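Local coordinates for protein oxidoreductase (Bordetella pertussis, PDB 3Q2K) that probably oxidises the 3-hydroxyl of UDP-N-acetylglucosaminuronic acid with an NAD cofactor, a step toward 2,3-diacetamido-2,3-dideoxy-D-mannuronic acid, at residues N267-V281 with G284-E298. Sequence-based numbering, arbitrary orientation.
Sequences NLEGSITILGEKGTV and GGVAVNRIDEWKFAE. With HP7 ((2S,3S,4R,5R,6R)-5-acetamido-6-[[[(2R,3S,4R,5R)-5-(2,4-dioxopyrimidin-1-yl)-3,4-dihydroxy-oxolan-2-yl]methoxy-hydroxy-phosphoryl]oxy-hydroxy-phosphoryl]oxy-3,4-dihydroxy-oxane-2-carboxylic acid), chain V.
Thr280 and Lys295 pair through both backbone bonds of an antiparallel hydrogen-bonded pair: Thr280 N reaches Lys295 O at 2.7 Å, and Lys295 N returns to Thr280 O at 3.0 Å. Near the turn at Lys278 the ladder ends with Ala297 N donating to Lys278 O. At the other end, Gly270 is held by the loop 285-288 through both its backbone N and O. Gly270 N gives a nearly straight bond to Gly285 O (2.8 Å, 165°), while Gly270 O accepts from Val288 N at 2.7 Å in a more bent bond. Gly270 CA lies against Val286 O in a CA-H...O contact. Asn289 OD1 steadies that loop by accepting from Ala287 N.

Strands 279-284 and 290-296 form a beta hairpin at one edge, within this chain, of the mixed sheet in the C-terminal domain of this GFO/IDH/MocA-family enzyme, with strand 269-276 next inward. Just before that strand, Asn267 N donates to uracil O4 of HP7 at 2.9 Å, and Asn267 OD1 accepts from Thr183 N.

On one face of the hairpin, Val281 CG2 touches both Trp294 CE3 (3.4 Å) and Phe296 CZ (3.6 Å). Trp294 CG is anti to its own backbone N (chi1 172°), which lays the indole alongside Val281; Trp294 NE1 bonds Asp303 OD1. The Phe296 ring leans back toward Gly279, with Phe296 CD1 3.4 Å from Gly279 CA. On the reverse face Thr280 CG2 runs beside Lys295 CD, while Thr280 OG1 bonds Tyr264 O of the second subunit. Farther along, Val288 CG1 packs against Ile272 CG2.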
ATOM      1  N   ASN C 267       6.152  36.205  17.038  1.00 24.60           N
ATOM      2  CA  ASN C 267       5.026  35.943  16.142  1.00 48.39           C
ATOM      3  C   ASN C 267       5.004  36.790  14.871  1.00 22.31           C
ATOM      4  O   ASN C 267       5.136  38.005  14.956  1.00 29.98           O
ATOM      5  CB  ASN C 267       3.705  36.104  16.898  1.00 35.79           C
ATOM      6  CG  ASN C 267       3.514  35.002  17.913  1.00 45.09           C
ATOM      7  OD1 ASN C 267       4.417  34.186  18.119  1.00 22.75           O
ATOM      8  ND2 ASN C 267       2.358  34.993  18.566  1.00 19.53           N
ATOM      9  N   LEU C 268       4.902  36.169  13.698  1.00 22.22           N
ATOM     10  CA  LEU C 268       4.854  36.897  12.436  1.00 25.58           C
ATOM     11  C   LEU C 268       3.453  36.843  11.845  1.00 74.65           C
ATOM     12  O   LEU C 268       2.996  37.864  11.350  1.00 22.22           O
ATOM     13  CB  LEU C 268       5.792  36.314  11.371  1.00 16.44           C
ATOM     14  CG  LEU C 268       5.578  36.911   9.975  1.00 40.23           C
ATOM     15  CD1 LEU C 268       5.805  38.422   9.897  1.00 28.46           C
ATOM     16  CD2 LEU C 268       6.434  36.161   8.960  1.00 31.08           C
ATOM     17  N   GLU C 269       2.759  35.711  11.815  1.00 29.86           N
ATOM     18  CA  GLU C 269       1.503  35.728  11.061  1.00 23.48           C
ATOM     19  C   GLU C 269       0.453  34.724  11.520  1.00 49.81           C
ATOM     20  O   GLU C 269       0.806  33.586  11.817  1.00 26.56           O
ATOM     21  CB  GLU C 269       1.800  35.498   9.574  1.00 30.98           C
ATOM     22  CG  GLU C 269       0.571  35.538   8.682  1.00 31.48           C
ATOM     23  CD  GLU C 269       0.962  35.301   7.233  1.00 26.72           C
ATOM     24  OE1 GLU C 269       0.109  35.334   6.323  1.00 51.14           O
ATOM     25  OE2 GLU C 269       2.173  35.113   6.996  1.00100.00           O
ATOM     26  N   GLY C 270      -0.818  35.111  11.547  1.00 39.69           N
ATOM     27  CA  GLY C 270      -1.890  34.185  11.910  1.00 22.58           C
ATOM     28  C   GLY C 270      -2.963  34.467  10.881  1.00 39.79           C
ATOM     29  O   GLY C 270      -3.725  35.412  11.069  1.00 27.64           O
ATOM     30  N   SER C 271      -3.018  33.721   9.782  1.00 29.54           N
ATOM     31  CA  SER C 271      -3.852  34.218   8.687  1.00 25.56           C
ATOM     32  C   SER C 271      -4.616  33.119   7.963  1.00 43.93           C
ATOM     33  O   SER C 271      -4.274  31.946   8.101  1.00 38.55           O
ATOM     34  CB  SER C 271      -2.990  34.920   7.645  1.00 15.00           C
ATOM     35  OG  SER C 271      -2.173  33.921   7.056  1.00 38.87           O
ATOM     36  N   ILE C 272      -5.642  33.548   7.233  1.00 29.43           N
ATOM     37  CA  ILE C 272      -6.473  32.750   6.343  1.00 18.44           C
ATOM     38  C   ILE C 272      -6.799  33.501   5.056  1.00 19.97           C
ATOM     39  O   ILE C 272      -7.122  34.689   5.052  1.00 25.34           O
ATOM     40  CB  ILE C 272      -7.749  32.172   6.977  1.00 63.35           C
ATOM     41  CG1 ILE C 272      -8.475  31.309   5.942  1.00 35.65           C
ATOM     42  CG2 ILE C 272      -8.684  33.256   7.494  1.00 33.83           C
ATOM     43  CD1 ILE C 272      -9.224  30.157   6.600  1.00 24.80           C
ATOM     44  N   THR C 273      -6.629  32.820   3.932  1.00 19.23           N
ATOM     45  CA  THR C 273      -6.940  33.401   2.635  1.00 21.47           C
ATOM     46  C   THR C 273      -7.925  32.437   1.992  1.00 38.63           C
ATOM     47  O   THR C 273      -7.631  31.238   1.940  1.00 27.13           O
ATOM     48  CB  THR C 273      -5.706  33.293   1.741  1.00 27.79           C
ATOM     49  OG1 THR C 273      -4.743  34.246   2.193  1.00 31.98           O
ATOM     50  CG2 THR C 273      -6.069  33.654   0.327  1.00 29.55           C
ATOM     51  N   ILE C 274      -9.080  32.940   1.564  1.00 24.35           N
ATOM     52  CA  ILE C 274     -10.036  32.111   0.847  1.00 19.25           C
ATOM     53  C   ILE C 274     -10.244  32.648  -0.558  1.00 35.98           C
ATOM     54  O   ILE C 274     -10.588  33.817  -0.710  1.00 21.06           O
ATOM     55  CB  ILE C 274     -11.364  32.040   1.614  1.00 31.74           C
ATOM     56  CG1 ILE C 274     -11.119  31.378   2.967  1.00 29.29           C
ATOM     57  CG2 ILE C 274     -12.406  31.187   0.894  1.00 24.63           C
ATOM     58  CD1 ILE C 274     -12.242  31.689   3.940  1.00 22.60           C
ATOM     59  N   LEU C 275     -10.054  31.808  -1.567  1.00 20.47           N
ATOM     60  CA  LEU C 275     -10.209  32.258  -2.949  1.00 31.66           C
ATOM     61  C   LEU C 275     -11.380  31.544  -3.606  1.00 34.88           C
ATOM     62  O   LEU C 275     -11.395  30.322  -3.561  1.00 27.47           O
ATOM     63  CB  LEU C 275      -8.957  31.912  -3.756  1.00 27.52           C
ATOM     64  CG  LEU C 275      -7.720  32.606  -3.179  1.00 41.92           C
ATOM     65  CD1 LEU C 275      -6.475  32.391  -4.023  1.00 23.86           C
ATOM     66  CD2 LEU C 275      -8.051  34.095  -3.152  1.00 28.11           C
ATOM     67  N   GLY C 276     -12.332  32.269  -4.185  1.00 29.24           N
ATOM     68  CA  GLY C 276     -13.420  31.688  -4.964  1.00 24.95           C
ATOM     69  C   GLY C 276     -13.759  32.318  -6.304  1.00 23.18           C
ATOM     70  O   GLY C 276     -13.076  33.203  -6.818  1.00 29.22           O
ATOM     71  N   GLU C 277     -14.805  31.804  -6.934  1.00 35.06           N
ATOM     72  CA  GLU C 277     -15.195  32.240  -8.268  1.00 34.97           C
ATOM     73  C   GLU C 277     -15.509  33.734  -8.314  1.00 23.55           C
ATOM     74  O   GLU C 277     -15.132  34.405  -9.272  1.00 30.46           O
ATOM     75  CB  GLU C 277     -16.448  31.465  -8.658  1.00 33.06           C
ATOM     76  CG  GLU C 277     -16.868  31.590 -10.103  1.00 30.48           C
ATOM     77  CD  GLU C 277     -18.301  31.113 -10.224  1.00100.00           C
ATOM     78  OE1 GLU C 277     -18.736  30.308  -9.369  1.00 49.85           O
ATOM     79  OE2 GLU C 277     -18.988  31.562 -11.165  1.00100.00           O
ATOM     80  N   LYS C 278     -16.125  34.244  -7.252  1.00 23.04           N
ATOM     81  CA  LYS C 278     -16.530  35.642  -7.246  1.00 32.00           C
ATOM     82  C   LYS C 278     -16.162  36.350  -5.956  1.00 64.98           C
ATOM     83  O   LYS C 278     -16.792  37.362  -5.659  1.00 30.04           O
ATOM     84  CB  LYS C 278     -18.051  35.787  -7.342  1.00 52.76           C
ATOM     85  CG  LYS C 278     -18.831  34.659  -7.990  1.00 64.55           C
ATOM     86  CD  LYS C 278     -20.221  34.606  -7.376  1.00 43.06           C
ATOM     87  CE  LYS C 278     -21.289  35.035  -8.364  1.00 92.64           C
ATOM     88  NZ  LYS C 278     -22.632  34.776  -7.773  1.00 82.80           N
ATOM     89  N   GLY C 279     -15.200  35.828  -5.202  1.00 35.93           N
ATOM     90  CA  GLY C 279     -14.865  36.419  -3.911  1.00 24.14           C
ATOM     91  C   GLY C 279     -13.396  36.126  -3.656  1.00 65.03           C
ATOM     92  O   GLY C 279     -12.843  35.090  -4.012  1.00 29.21           O
ATOM     93  N   THR C 280     -12.702  37.069  -3.036  1.00 33.00           N
ATOM     94  CA  THR C 280     -11.339  36.845  -2.597  1.00 27.30           C
ATOM     95  C   THR C 280     -11.216  37.485  -1.219  1.00 62.40           C
ATOM     96  O   THR C 280     -11.586  38.635  -1.002  1.00 33.76           O
ATOM     97  CB  THR C 280     -10.417  37.566  -3.579  1.00 47.81           C
ATOM     98  OG1 THR C 280     -10.204  36.700  -4.701  1.00 32.22           O
ATOM     99  CG2 THR C 280      -9.135  37.967  -2.857  1.00 31.58           C
ATOM    100  N   VAL C 281     -10.774  36.735  -0.220  1.00 14.36           N
ATOM    101  CA  VAL C 281     -10.674  37.306   1.116  1.00 20.12           C
ATOM    102  C   VAL C 281      -9.372  36.849   1.763  1.00 34.44           C
ATOM    103  O   VAL C 281      -8.966  35.691   1.635  1.00 22.84           O
ATOM    104  CB  VAL C 281     -11.892  36.995   2.014  1.00 19.25           C
ATOM    105  CG1 VAL C 281     -11.593  37.191   3.488  1.00 41.17           C
ATOM    106  CG2 VAL C 281     -13.011  37.958   1.639  1.00 41.57           C
ATOM    107  N   GLY C 284      -5.308  38.668   7.622  1.00 33.61           N
ATOM    108  CA  GLY C 284      -3.979  38.637   8.222  1.00 25.02           C
ATOM    109  C   GLY C 284      -3.875  39.139   9.644  1.00 52.73           C
ATOM    110  O   GLY C 284      -4.832  39.076  10.420  1.00 33.02           O
ATOM    111  N   GLY C 285      -2.693  39.663   9.951  1.00 33.97           N
ATOM    112  CA  GLY C 285      -2.365  40.036  11.314  1.00 28.22           C
ATOM    113  C   GLY C 285      -1.611  38.896  11.965  1.00 35.00           C
ATOM    114  O   GLY C 285      -1.332  37.881  11.328  1.00 47.46           O
ATOM    115  N   VAL C 286      -1.270  39.058  13.240  1.00 29.63           N
ATOM    116  CA  VAL C 286      -0.717  37.943  14.001  1.00 35.09           C
ATOM    117  C   VAL C 286      -1.722  36.854  14.367  1.00 49.39           C
ATOM    118  O   VAL C 286      -1.332  35.725  14.687  1.00 28.32           O
ATOM    119  CB  VAL C 286       0.075  38.423  15.235  1.00 37.60           C
ATOM    120  CG1 VAL C 286       1.185  39.359  14.778  1.00 42.54           C
ATOM    121  CG2 VAL C 286      -0.834  39.099  16.243  1.00 31.84           C
ATOM    122  N   ALA C 287      -3.003  37.204  14.278  1.00 22.36           N
ATOM    123  CA  ALA C 287      -4.092  36.358  14.772  1.00 21.95           C
ATOM    124  C   ALA C 287      -5.433  36.602  14.084  1.00 21.66           C
ATOM    125  O   ALA C 287      -6.428  36.876  14.745  1.00 26.32           O
ATOM    126  CB  ALA C 287      -4.230  36.433  16.290  1.00 15.14           C
ATOM    127  N   VAL C 288      -5.456  36.560  12.756  1.00 22.08           N
ATOM    128  CA  VAL C 288      -6.669  36.689  11.957  1.00 26.27           C
ATOM    129  C   VAL C 288      -7.452  37.855  12.536  1.00 36.26           C
ATOM    130  O   VAL C 288      -8.646  37.736  12.767  1.00 22.82           O
ATOM    131  CB  VAL C 288      -7.532  35.407  11.829  1.00 24.62           C
ATOM    132  CG1 VAL C 288      -6.900  34.411  10.837  1.00 31.15           C
ATOM    133  CG2 VAL C 288      -7.780  34.766  13.192  1.00 17.21           C
ATOM    134  N   ASN C 289      -6.773  38.980  12.720  1.00 28.59           N
ATOM    135  CA  ASN C 289      -7.360  40.113  13.421  1.00 26.75           C
ATOM    136  C   ASN C 289      -7.427  41.330  12.505  1.00 31.82           C
ATOM    137  O   ASN C 289      -7.882  42.398  12.907  1.00 36.68           O
ATOM    138  CB  ASN C 289      -6.486  40.471  14.621  1.00 28.84           C
ATOM    139  CG  ASN C 289      -5.022  40.565  14.238  1.00 71.35           C
ATOM    140  OD1 ASN C 289      -4.336  39.556  14.086  1.00 29.74           O
ATOM    141  ND2 ASN C 289      -4.549  41.788  14.043  1.00 25.55           N
ATOM    142  N   ARG C 290      -6.979  41.166  11.265  1.00 29.75           N
ATOM    143  CA  ARG C 290      -6.981  42.298  10.359  1.00 29.64           C
ATOM    144  C   ARG C 290      -7.226  41.878   8.919  1.00 71.33           C
ATOM    145  O   ARG C 290      -6.396  41.230   8.283  1.00 34.42           O
ATOM    146  CB  ARG C 290      -5.654  43.059  10.407  1.00 27.38           C
ATOM    147  CG  ARG C 290      -5.591  44.057   9.262  1.00 32.44           C
ATOM    148  CD  ARG C 290      -4.315  44.881   9.244  1.00 42.37           C
ATOM    149  NE  ARG C 290      -3.353  44.146   8.431  1.00 70.91           N
ATOM    150  CZ  ARG C 290      -2.264  43.593   8.947  1.00 54.99           C
ATOM    151  NH1 ARG C 290      -2.022  43.768  10.239  1.00 44.95           N
ATOM    152  NH2 ARG C 290      -1.434  42.907   8.175  1.00 67.30           N
ATOM    153  N   ILE C 291      -8.368  42.307   8.398  1.00 25.45           N
ATOM    154  CA  ILE C 291      -8.747  41.896   7.055  1.00 37.83           C
ATOM    155  C   ILE C 291      -7.931  42.725   6.076  1.00 27.70           C
ATOM    156  O   ILE C 291      -8.083  43.944   6.049  1.00 41.96           O
ATOM    157  CB  ILE C 291     -10.241  42.188   6.845  1.00 27.59           C
ATOM    158  CG1 ILE C 291     -11.084  41.215   7.668  1.00 23.68           C
ATOM    159  CG2 ILE C 291     -10.666  42.128   5.386  1.00 26.33           C
ATOM    160  CD1 ILE C 291     -12.557  41.525   7.524  1.00 38.02           C
ATOM    161  N   ASP C 292      -7.146  42.074   5.223  1.00 38.12           N
ATOM    162  CA  ASP C 292      -6.327  42.776   4.236  1.00100.00           C
ATOM    163  C   ASP C 292      -6.878  42.851   2.817  1.00 66.37           C
ATOM    164  O   ASP C 292      -6.727  43.872   2.149  1.00 66.87           O
ATOM    165  CB  ASP C 292      -4.909  42.206   4.150  1.00 29.14           C
ATOM    166  CG  ASP C 292      -4.113  42.477   5.401  1.00 66.88           C
ATOM    167  OD1 ASP C 292      -4.198  43.597   5.950  1.00 53.43           O
ATOM    168  OD2 ASP C 292      -3.434  41.523   5.824  1.00 41.67           O
ATOM    169  N   GLU C 293      -7.460  41.763   2.324  1.00 47.96           N
ATOM    170  CA  GLU C 293      -7.950  41.779   0.950  1.00 34.58           C
ATOM    171  C   GLU C 293      -9.418  41.384   1.047  1.00 43.16           C
ATOM    172  O   GLU C 293      -9.868  40.632   1.913  1.00 39.46           O
ATOM    173  CB  GLU C 293      -7.137  40.860   0.028  1.00 30.18           C
ATOM    174  CG  GLU C 293      -6.807  41.458  -1.342  1.00 42.90           C
ATOM    175  CD  GLU C 293      -5.526  42.279  -1.394  1.00 31.71           C
ATOM    176  OE1 GLU C 293      -4.650  42.106  -0.515  1.00 55.02           O
ATOM    177  OE2 GLU C 293      -5.374  43.089  -2.335  1.00 96.82           O
ATOM    178  N   TRP C 294     -10.226  41.988   0.190  1.00 23.86           N
ATOM    179  CA  TRP C 294     -11.648  41.735   0.347  1.00 29.03           C
ATOM    180  C   TRP C 294     -12.282  42.259  -0.936  1.00 40.09           C
ATOM    181  O   TRP C 294     -12.445  43.466  -1.098  1.00 56.54           O
ATOM    182  CB  TRP C 294     -12.163  42.351   1.651  1.00 26.35           C
ATOM    183  CG  TRP C 294     -13.660  42.317   1.853  1.00 27.63           C
ATOM    184  CD1 TRP C 294     -14.600  43.032   1.165  1.00 39.94           C
ATOM    185  CD2 TRP C 294     -14.393  41.487   2.765  1.00 32.27           C
ATOM    186  NE1 TRP C 294     -15.866  42.718   1.602  1.00 29.49           N
ATOM    187  CE2 TRP C 294     -15.763  41.757   2.574  1.00 43.15           C
ATOM    188  CE3 TRP C 294     -14.022  40.519   3.702  1.00 29.98           C
ATOM    189  CZ2 TRP C 294     -16.762  41.117   3.308  1.00 49.92           C
ATOM    190  CZ3 TRP C 294     -15.014  39.868   4.408  1.00 32.21           C
ATOM    191  CH2 TRP C 294     -16.371  40.173   4.218  1.00 24.04           C
ATOM    192  N   LYS C 295     -12.546  41.348  -1.869  1.00 34.18           N
ATOM    193  CA  LYS C 295     -13.073  41.667  -3.189  1.00 35.31           C
ATOM    194  C   LYS C 295     -14.149  40.658  -3.575  1.00100.00           C
ATOM    195  O   LYS C 295     -13.822  39.475  -3.508  1.00 32.09           O
ATOM    196  CB  LYS C 295     -11.929  41.517  -4.190  1.00 41.24           C
ATOM    197  CG  LYS C 295     -10.648  42.237  -3.787  1.00 59.20           C
ATOM    198  CD  LYS C 295      -9.447  41.589  -4.464  1.00 35.48           C
ATOM    199  CE  LYS C 295      -8.240  42.499  -4.621  1.00 62.09           C
ATOM    200  NZ  LYS C 295      -7.469  41.969  -5.783  1.00 24.86           N
ATOM    201  N   PHE C 296     -15.329  41.119  -3.992  1.00 18.48           N
ATOM    202  CA  PHE C 296     -16.523  40.343  -4.341  1.00 33.70           C
ATOM    203  C   PHE C 296     -17.222  40.829  -5.608  1.00 32.01           C
ATOM    204  O   PHE C 296     -17.177  42.015  -5.925  1.00 41.34           O
ATOM    205  CB  PHE C 296     -17.541  40.360  -3.201  1.00 36.74           C
ATOM    206  CG  PHE C 296     -17.110  39.524  -2.036  1.00 53.30           C
ATOM    207  CD1 PHE C 296     -17.195  38.139  -2.085  1.00 24.30           C
ATOM    208  CD2 PHE C 296     -16.615  40.138  -0.898  1.00 23.99           C
ATOM    209  CE1 PHE C 296     -16.736  37.368  -1.015  1.00 34.17           C
ATOM    210  CE2 PHE C 296     -16.147  39.387   0.169  1.00 38.04           C
ATOM    211  CZ  PHE C 296     -16.226  37.997   0.117  1.00 33.21           C
ATOM    212  N   ALA C 297     -17.861  39.945  -6.368  1.00 30.78           N
ATOM    213  CA  ALA C 297     -18.418  40.382  -7.650  1.00 36.42           C
ATOM    214  C   ALA C 297     -19.570  41.355  -7.436  1.00 47.24           C
ATOM    215  O   ALA C 297     -19.915  42.139  -8.318  1.00 49.28           O
ATOM    216  CB  ALA C 297     -18.910  39.211  -8.478  1.00 37.94           C
ATOM    217  N   GLU C 298     -20.183  41.292  -6.260  1.00 39.61           N
ATOM    218  CA  GLU C 298     -21.409  42.047  -6.036  1.00 58.31           C
ATOM    219  C   GLU C 298     -21.434  42.598  -4.614  1.00 47.50           C
ATOM    220  O   GLU C 298     -21.029  41.900  -3.681  1.00 43.71           O
ATOM    221  CB  GLU C 298     -22.620  41.157  -6.317  1.00 44.51           C
ATOM    222  CG  GLU C 298     -22.667  39.908  -5.456  1.00 71.12           C
ATOM    223  CD  GLU C 298     -22.920  38.665  -6.290  1.00100.00           C
ATOM    224  OE1 GLU C 298     -23.036  37.560  -5.713  1.00 80.01           O
ATOM    225  OE2 GLU C 298     -22.985  38.807  -7.535  1.00100.00           O
TER
HETATM  226  N1  HP7 V 550       5.414  34.038  22.907  1.00 42.29           N
HETATM  227  C2  HP7 V 550       6.657  34.332  22.501  1.00 24.34           C
HETATM  228  O2  HP7 V 550       7.713  33.859  22.968  1.00 34.67           O
HETATM  229  N3  HP7 V 550       6.833  35.205  21.495  1.00 20.43           N
HETATM  230  C4  HP7 V 550       5.757  35.767  20.905  1.00 34.07           C
HETATM  231  O4  HP7 V 550       6.016  36.527  19.949  1.00 39.40           O
HETATM  232  C5  HP7 V 550       4.457  35.471  21.313  1.00 30.34           C
HETATM  233  C6  HP7 V 550       4.307  34.568  22.364  1.00 17.17           C
HETATM  234  PA  HP7 V 550       0.485  34.364  24.388  1.00 53.04           P
HETATM  235  PB  HP7 V 550      -2.186  33.347  24.506  1.00 35.62           P
HETATM  236  O'P HP7 V 550       1.005  29.056  23.684  1.00 25.60           O
HETATM  237  O'Q HP7 V 550       0.088  28.167  25.380  1.00 21.91           O
HETATM  238  C1' HP7 V 550      -2.304  31.365  22.797  1.00 23.93           C
HETATM  239  O1A HP7 V 550       0.367  35.305  23.210  1.00 34.54           O
HETATM  240  O1B HP7 V 550      -2.799  34.409  23.624  1.00 39.54           O
HETATM  241  C1C HP7 V 550       5.281  33.079  24.003  1.00 22.53           C
HETATM  242  C2' HP7 V 550      -3.428  30.506  22.213  1.00 29.88           C
HETATM  243  N2' HP7 V 550      -4.733  31.148  22.137  1.00 28.46           N
HETATM  244  O2A HP7 V 550       0.574  34.845  25.818  1.00 76.14           O
HETATM  245  O2B HP7 V 550      -2.318  33.335  26.006  1.00 30.96           O
HETATM  246  C2C HP7 V 550       5.204  33.823  25.329  1.00 44.64           C
HETATM  247  O2C HP7 V 550       5.865  33.008  26.297  1.00 41.03           O
HETATM  248  C3' HP7 V 550      -3.637  29.304  23.125  1.00 35.16           C
HETATM  249  O3' HP7 V 550      -4.676  28.399  22.705  1.00 30.78           O
HETATM  250  O3A HP7 V 550      -0.615  33.205  24.186  1.00100.00           O
HETATM  251  O3B HP7 V 550      -2.798  31.935  24.010  1.00 33.90           O
HETATM  252  C3C HP7 V 550       3.743  33.615  25.678  1.00 79.21           C
HETATM  253  O3C HP7 V 550       3.634  33.684  27.098  1.00 35.38           O
HETATM  254  C4' HP7 V 550      -2.274  28.641  23.319  1.00 24.33           C
HETATM  255  O4' HP7 V 550      -2.503  27.520  24.181  1.00 26.12           O
HETATM  256  C4C HP7 V 550       3.436  32.220  25.150  1.00 22.55           C
HETATM  257  O4C HP7 V 550       4.073  32.324  23.879  1.00 28.30           O
HETATM  258  C5' HP7 V 550      -1.312  29.590  24.031  1.00 24.03           C
HETATM  259  O5' HP7 V 550      -1.094  30.666  23.126  1.00 20.46           O
HETATM  260  C5C HP7 V 550       1.942  32.196  24.856  1.00 31.21           C
HETATM  261  O5C HP7 V 550       1.740  33.397  24.111  1.00 46.96           O
HETATM  262  C6' HP7 V 550      -0.020  28.904  24.377  1.00 35.89           C
HETATM  263  C7' HP7 V 550      -5.078  31.913  21.106  1.00 25.41           C
HETATM  264  O7' HP7 V 550      -4.295  31.970  20.163  1.00 24.80           O
HETATM  265  C8' HP7 V 550      -6.376  32.670  21.100  1.00 21.61           C